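Local coordinates for protein benzoylformate Decarboxylase (Polynucleobacter necessarius, PDB 4K9Q) that binds thiamine diphosphate and a magnesium ion and probably decarboxylates benzoylformate, at residues Tyr459-Leu462 / Lys463-Glu467; Pro378-Gln381 / Asp382-Ile386. All blocks are in the same frame, centred on the assembly; numbering follows the deposited sequence.

From the N terminus, interaction 2 comes first: residues 378-386 take in nearly all of helix 377-383 and the chain leaving it, within the beta-alpha-beta unit of strand 368-372, helix 377-383 and strand 392-393. The chain then runs through strands 423-428 and 449-455 of the same parallel sheet before residues 459-467 make interaction 1, at the start of helix 460-468. Each contact is local and closes only helical turns, and the two follow in series without nesting or crossing. The centres of interactions 1 and 2 lie about 20 Å apart and their nearest atoms about 7 Å apart, so they do not touch. Interaction 1 faces the cofactor, whereas interaction 2 ties its helix to the sheet.

Interaction 1 of 2, residues Tyr459-Leu462 / Lys463-Glu467; sequences YGIL and KQFAE. With TPP (thiamine diphosphate), chain D.
Ile-461 and Gln-464 meet one turn apart at the start of helix 460-468, where OE1 of Gln-464 lies 3.2 Å from CG1 of Ile-461 and NE2 of Gln-464 is hydrogen-bonded to the carbonyl O of Lys-529. With CG1 anti to the backbone N (chi1 -164°), Ile-461 directs CG2 at the thiazolium ring of thiamine diphosphate, 3.2 Å from S1. Leu-462 lies over one face of the same ring, its CD1 3.7 Å from the methyl CM4, and that methyl also sits over the centre of the Tyr-459 ring, 3.8 Å above the ring plane. Tyr-459 is the N-cap residue, and its hydroxyl bonds to Asn-23 of the second subunit. Here the C-terminal thiamine diphosphate domain offers the first amides of a helix to the diphosphate: Gly-460 N bonds to O3B at 2.7 Å and Ile-461 N to O1B at 2.8 Å. Gly-460 brings no side chain between its amide and O3B. Away from this tightly packed cofactor side, backbone bonds from Phe-465 N to Ile-461 O and from Ala-466 N to Leu-462 O continue the helix. On the more open side, where Lys-463 and Ala-466 are partly exposed, Lys-463 extends away to salt bridges with Asp-478 and the magnesium ligand Glu-458.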
loop_
_atom_site.group_PDB
_atom_site.type_symbol
_atom_site.label_atom_id
_atom_site.label_comp_id
_atom_site.label_asym_id
_atom_site.label_seq_id
_atom_site.Cartn_x
_atom_site.Cartn_y
_atom_site.Cartn_z
ATOM N N TYR A 459 -23.486 -27.145 0.875
ATOM C CA TYR A 459 -22.944 -26.137 1.763
ATOM C C TYR A 459 -24.080 -25.761 2.725
ATOM O O TYR A 459 -24.778 -24.765 2.532
ATOM C CB TYR A 459 -22.504 -24.912 0.956
ATOM C CG TYR A 459 -21.239 -25.051 0.103
ATOM C CD1 TYR A 459 -20.059 -25.618 0.605
ATOM C CD2 TYR A 459 -21.215 -24.550 -1.198
ATOM C CE1 TYR A 459 -18.906 -25.696 -0.182
ATOM C CE2 TYR A 459 -20.075 -24.623 -1.980
ATOM C CZ TYR A 459 -18.921 -25.194 -1.470
ATOM O OH TYR A 459 -17.793 -25.255 -2.269
ATOM N N GLY A 460 -24.288 -26.599 3.738
ATOM C CA GLY A 460 -25.470 -26.514 4.583
ATOM C C GLY A 460 -25.699 -25.163 5.225
ATOM O O GLY A 460 -26.815 -24.626 5.193
ATOM N N ILE A 461 -24.655 -24.607 5.817
ATOM C CA ILE A 461 -24.839 -23.372 6.556
ATOM C C ILE A 461 -25.210 -22.223 5.623
ATOM O O ILE A 461 -25.873 -21.279 6.045
ATOM C CB ILE A 461 -23.632 -23.020 7.434
ATOM C CG1 ILE A 461 -24.043 -21.953 8.463
ATOM C CG2 ILE A 461 -22.483 -22.542 6.584
ATOM C CD1 ILE A 461 -23.021 -21.671 9.530
ATOM N N LEU A 462 -24.808 -22.299 4.355
ATOM C CA LEU A 462 -25.234 -21.256 3.409
ATOM C C LEU A 462 -26.737 -21.319 3.122
ATOM O O LEU A 462 -27.359 -20.298 2.819
ATOM C CB LEU A 462 -24.440 -21.312 2.106
ATOM C CG LEU A 462 -22.929 -21.092 2.224
ATOM C CD1 LEU A 462 -22.274 -21.041 0.854
ATOM C CD2 LEU A 462 -22.615 -19.835 3.033
ATOM N N LYS A 463 -27.326 -22.504 3.215
ATOM C CA LYS A 463 -28.779 -22.616 3.067
ATOM C C LYS A 463 -29.475 -22.091 4.323
ATOM O O LYS A 463 -30.567 -21.533 4.246
ATOM C CB LYS A 463 -29.201 -24.062 2.769
ATOM C CG LYS A 463 -28.727 -24.574 1.408
ATOM C CD LYS A 463 -29.292 -25.951 1.100
ATOM C CE LYS A 463 -28.759 -26.470 -0.225
ATOM N NZ LYS A 463 -29.310 -27.824 -0.545
ATOM N N GLN A 464 -28.836 -22.276 5.475
ATOM C CA GLN A 464 -29.345 -21.722 6.725
ATOM C C GLN A 464 -29.353 -20.202 6.616
ATOM O O GLN A 464 -30.312 -19.542 7.009
ATOM C CB GLN A 464 -28.481 -22.160 7.909
ATOM C CG GLN A 464 -28.549 -23.661 8.215
ATOM C CD GLN A 464 -27.677 -24.082 9.387
ATOM O OE1 GLN A 464 -26.477 -23.785 9.438
ATOM N NE2 GLN A 464 -28.279 -24.784 10.341
ATOM N N PHE A 465 -28.271 -19.648 6.082
ATOM C CA PHE A 465 -28.194 -18.207 5.868
ATOM C C PHE A 465 -29.204 -17.707 4.843
ATOM O O PHE A 465 -29.765 -16.625 5.001
ATOM C CB PHE A 465 -26.794 -17.815 5.407
ATOM C CG PHE A 465 -25.947 -17.257 6.487
ATOM C CD1 PHE A 465 -26.050 -15.922 6.834
ATOM C CD2 PHE A 465 -25.044 -18.058 7.163
ATOM C CE1 PHE A 465 -25.255 -15.382 7.840
ATOM C CE2 PHE A 465 -24.249 -17.530 8.175
ATOM C CZ PHE A 465 -24.357 -16.189 8.510
ATOM N N ALA A 466 -29.413 -18.474 3.780
ATOM C CA ALA A 466 -30.345 -18.068 2.736
ATOM C C ALA A 466 -31.753 -17.948 3.317
ATOM O O ALA A 466 -32.549 -17.122 2.868
ATOM C CB ALA A 466 -30.331 -19.062 1.582
ATOM N N GLU A 467 -32.046 -18.784 4.311
ATOM C CA GLU A 467 -33.345 -18.792 4.992
ATOM C C GLU A 467 -33.492 -17.575 5.907
ATOM O O GLU A 467 -34.425 -16.782 5.762
ATOM C CB GLU A 467 -33.508 -20.098 5.788
ATOM C CG GLU A 467 -34.699 -20.130 6.743
ATOM C CD GLU A 467 -35.979 -20.596 6.075
ATOM O OE1 GLU A 467 -35.940 -20.917 4.866
ATOM O OE2 GLU A 467 -37.023 -20.647 6.763
HETATM N "N1'" TPP D . -14.668 -19.818 0.906
HETATM C "C2'" TPP D . -13.796 -19.700 1.977
HETATM C CM2 TPP D . -12.314 -19.791 1.763
HETATM N "N3'" TPP D . -14.271 -19.479 3.256
HETATM C "C4'" TPP D . -15.622 -19.382 3.476
HETATM N "N4'" TPP D . -16.073 -19.154 4.708
HETATM C "C5'" TPP D . -16.510 -19.537 2.411
HETATM C "C6'" TPP D . -16.036 -19.738 1.115
HETATM C "C7'" TPP D . -17.994 -19.429 2.651
HETATM N N3 TPP D . -18.628 -20.528 3.366
HETATM C C2 TPP D . -18.976 -20.499 4.707
HETATM S S1 TPP D . -19.697 -21.841 5.230
HETATM C C5 TPP D . -19.604 -22.510 3.762
HETATM C C4 TPP D . -19.008 -21.702 2.797
HETATM C CM4 TPP D . -18.790 -22.070 1.351
HETATM C C6 TPP D . -20.199 -23.882 3.616
HETATM C C7 TPP D . -19.547 -24.966 4.460
HETATM O O7 TPP D . -20.082 -26.175 3.972
HETATM P PA TPP D . -19.722 -27.589 4.648
HETATM O O1A TPP D . -18.256 -27.614 4.970
HETATM O O2A TPP D . -20.100 -28.711 3.735
HETATM O O3A TPP D . -20.483 -27.550 6.064
HETATM P PB TPP D . -22.061 -27.658 6.354
HETATM O O1B TPP D . -22.559 -26.255 6.492
HETATM O O2B TPP D . -22.191 -28.412 7.659
HETATM O O3B TPP D . -22.773 -28.337 5.230
#

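Interaction 2 of 2, residues Pro378-Gln381 / Asp382-Ile386; sequences PLMQ and DVFRI
Met-380 and Phe-384 touch along the last turn of helix 377-383, where CG of Met-380 lies 4.4 Å from CB of Phe-384 and approaches the phenylalanine ring obliquely. Both side chains pack on strand 368-372, Met-380 against Glu-371 and Phe-384 against Leu-369. Phe-384 N closes the turn on Met-380 O at 2.8 Å, just as Phe-384 leaves helical geometry. Elsewhere on the helix, CG2 of Val-383 lies 3.3 Å from Leu-379 O, and both residues pack on helix 352-361. Arg-385 folds back over the C-terminal end: extended from CG to NE, it grips Asp-382 side-on, NE reaching the backbone O at 2.9 Å and NH2 forming a salt bridge with OD1, also at 2.9 Å. Both acceptors lie near the guanidinium plane, although NH2 meets OD1 from above the carboxylate plane. The other carboxylate oxygen, OD2, is bonded to His-353 and to Thr-341 N. With an alanine in place of Arg-385, Asp-382 would probably lose its charge partner at OD1, and its carbonyl would lose the bond from NE. The arrangement belongs to the helix end of a beta-alpha-beta unit, where helix 377-383 leads from strand 368-372 toward strand 392-393.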
loop_
_atom_site.group_PDB
_atom_site.type_symbol
_atom_site.label_atom_id
_atom_site.label_comp_id
_atom_site.label_asym_id
_atom_site.label_seq_id
_atom_site.Cartn_x
_atom_site.Cartn_y
_atom_site.Cartn_z
ATOM N N PRO A 378 -23.493 -25.718 16.848
ATOM C CA PRO A 378 -24.257 -25.754 18.103
ATOM C C PRO A 378 -24.398 -27.175 18.656
ATOM O O PRO A 378 -24.378 -27.376 19.876
ATOM C CB PRO A 378 -25.633 -25.187 17.702
ATOM C CG PRO A 378 -25.363 -24.391 16.452
ATOM C CD PRO A 378 -24.285 -25.161 15.736
ATOM N N LEU A 379 -24.526 -28.162 17.774
ATOM C CA LEU A 379 -24.630 -29.543 18.218
ATOM C C LEU A 379 -23.323 -29.986 18.874
ATOM O O LEU A 379 -23.325 -30.653 19.905
ATOM C CB LEU A 379 -24.988 -30.462 17.043
ATOM C CG LEU A 379 -26.145 -29.965 16.178
ATOM C CD1 LEU A 379 -26.453 -30.956 15.064
ATOM C CD2 LEU A 379 -27.378 -29.708 17.029
ATOM N N MET A 380 -22.200 -29.606 18.271
ATOM C CA MET A 380 -20.899 -29.928 18.829
ATOM C C MET A 380 -20.738 -29.308 20.212
ATOM O O MET A 380 -20.224 -29.938 21.132
ATOM C CB MET A 380 -19.787 -29.431 17.901
ATOM C CG MET A 380 -18.400 -29.691 18.444
ATOM S SD MET A 380 -17.114 -28.761 17.573
ATOM C CE MET A 380 -17.541 -27.084 18.042
ATOM N N GLN A 381 -21.180 -28.063 20.356
ATOM C CA GLN A 381 -21.104 -27.370 21.631
ATOM C C GLN A 381 -21.951 -28.060 22.707
ATOM O O GLN A 381 -21.612 -28.021 23.883
ATOM C CB GLN A 381 -21.498 -25.907 21.448
ATOM C CG GLN A 381 -20.450 -25.151 20.643
ATOM C CD GLN A 381 -20.900 -23.775 20.206
ATOM O OE1 GLN A 381 -22.088 -23.470 20.187
ATOM N NE2 GLN A 381 -19.938 -22.935 19.837
ATOM N N ASP A 382 -23.033 -28.718 22.303
ATOM C CA ASP A 382 -23.859 -29.437 23.273
ATOM C C ASP A 382 -23.183 -30.726 23.726
ATOM O O ASP A 382 -23.291 -31.125 24.887
ATOM C CB ASP A 382 -25.228 -29.783 22.687
ATOM C CG ASP A 382 -26.194 -30.303 23.744
ATOM O OD1 ASP A 382 -26.325 -29.641 24.793
ATOM O OD2 ASP A 382 -26.812 -31.370 23.529
ATOM N N VAL A 383 -22.490 -31.375 22.797
ATOM C CA VAL A 383 -22.004 -32.728 23.017
ATOM C C VAL A 383 -20.593 -32.739 23.574
ATOM O O VAL A 383 -20.320 -33.377 24.588
ATOM C CB VAL A 383 -22.047 -33.554 21.708
ATOM C CG1 VAL A 383 -21.374 -34.909 21.894
ATOM C CG2 VAL A 383 -23.496 -33.726 21.221
ATOM N N PHE A 384 -19.695 -32.036 22.893
ATOM C CA PHE A 384 -18.299 -31.988 23.304
ATOM C C PHE A 384 -18.076 -30.793 24.219
ATOM O O PHE A 384 -17.714 -29.707 23.771
ATOM C CB PHE A 384 -17.363 -31.918 22.084
ATOM C CG PHE A 384 -17.142 -33.245 21.401
ATOM C CD1 PHE A 384 -16.125 -34.099 21.822
ATOM C CD2 PHE A 384 -17.956 -33.650 20.346
ATOM C CE1 PHE A 384 -15.913 -35.325 21.199
ATOM C CE2 PHE A 384 -17.746 -34.870 19.718
ATOM C CZ PHE A 384 -16.729 -35.714 20.147
ATOM N N ARG A 385 -18.303 -30.988 25.511
ATOM C CA ARG A 385 -18.094 -29.910 26.467
ATOM C C ARG A 385 -16.647 -29.946 26.944
ATOM O O ARG A 385 -16.277 -30.755 27.788
ATOM C CB ARG A 385 -19.099 -30.030 27.616
ATOM C CG ARG A 385 -20.520 -30.065 27.080
ATOM C CD ARG A 385 -21.594 -30.113 28.149
ATOM N NE ARG A 385 -22.911 -30.015 27.524
ATOM C CZ ARG A 385 -24.031 -29.698 28.166
ATOM N NH1 ARG A 385 -23.999 -29.451 29.471
ATOM N NH2 ARG A 385 -25.185 -29.615 27.505
ATOM N N ILE A 386 -15.834 -29.069 26.366
ATOM C CA ILE A 386 -14.386 -29.067 26.557
ATOM C C ILE A 386 -14.038 -28.590 27.959
ATOM O O ILE A 386 -14.411 -27.482 28.345
ATOM C CB ILE A 386 -13.728 -28.118 25.528
ATOM C CG1 ILE A 386 -14.183 -28.490 24.107
ATOM C CG2 ILE A 386 -12.203 -28.123 25.665
ATOM C CD1 ILE A 386 -13.796 -29.888 23.676
#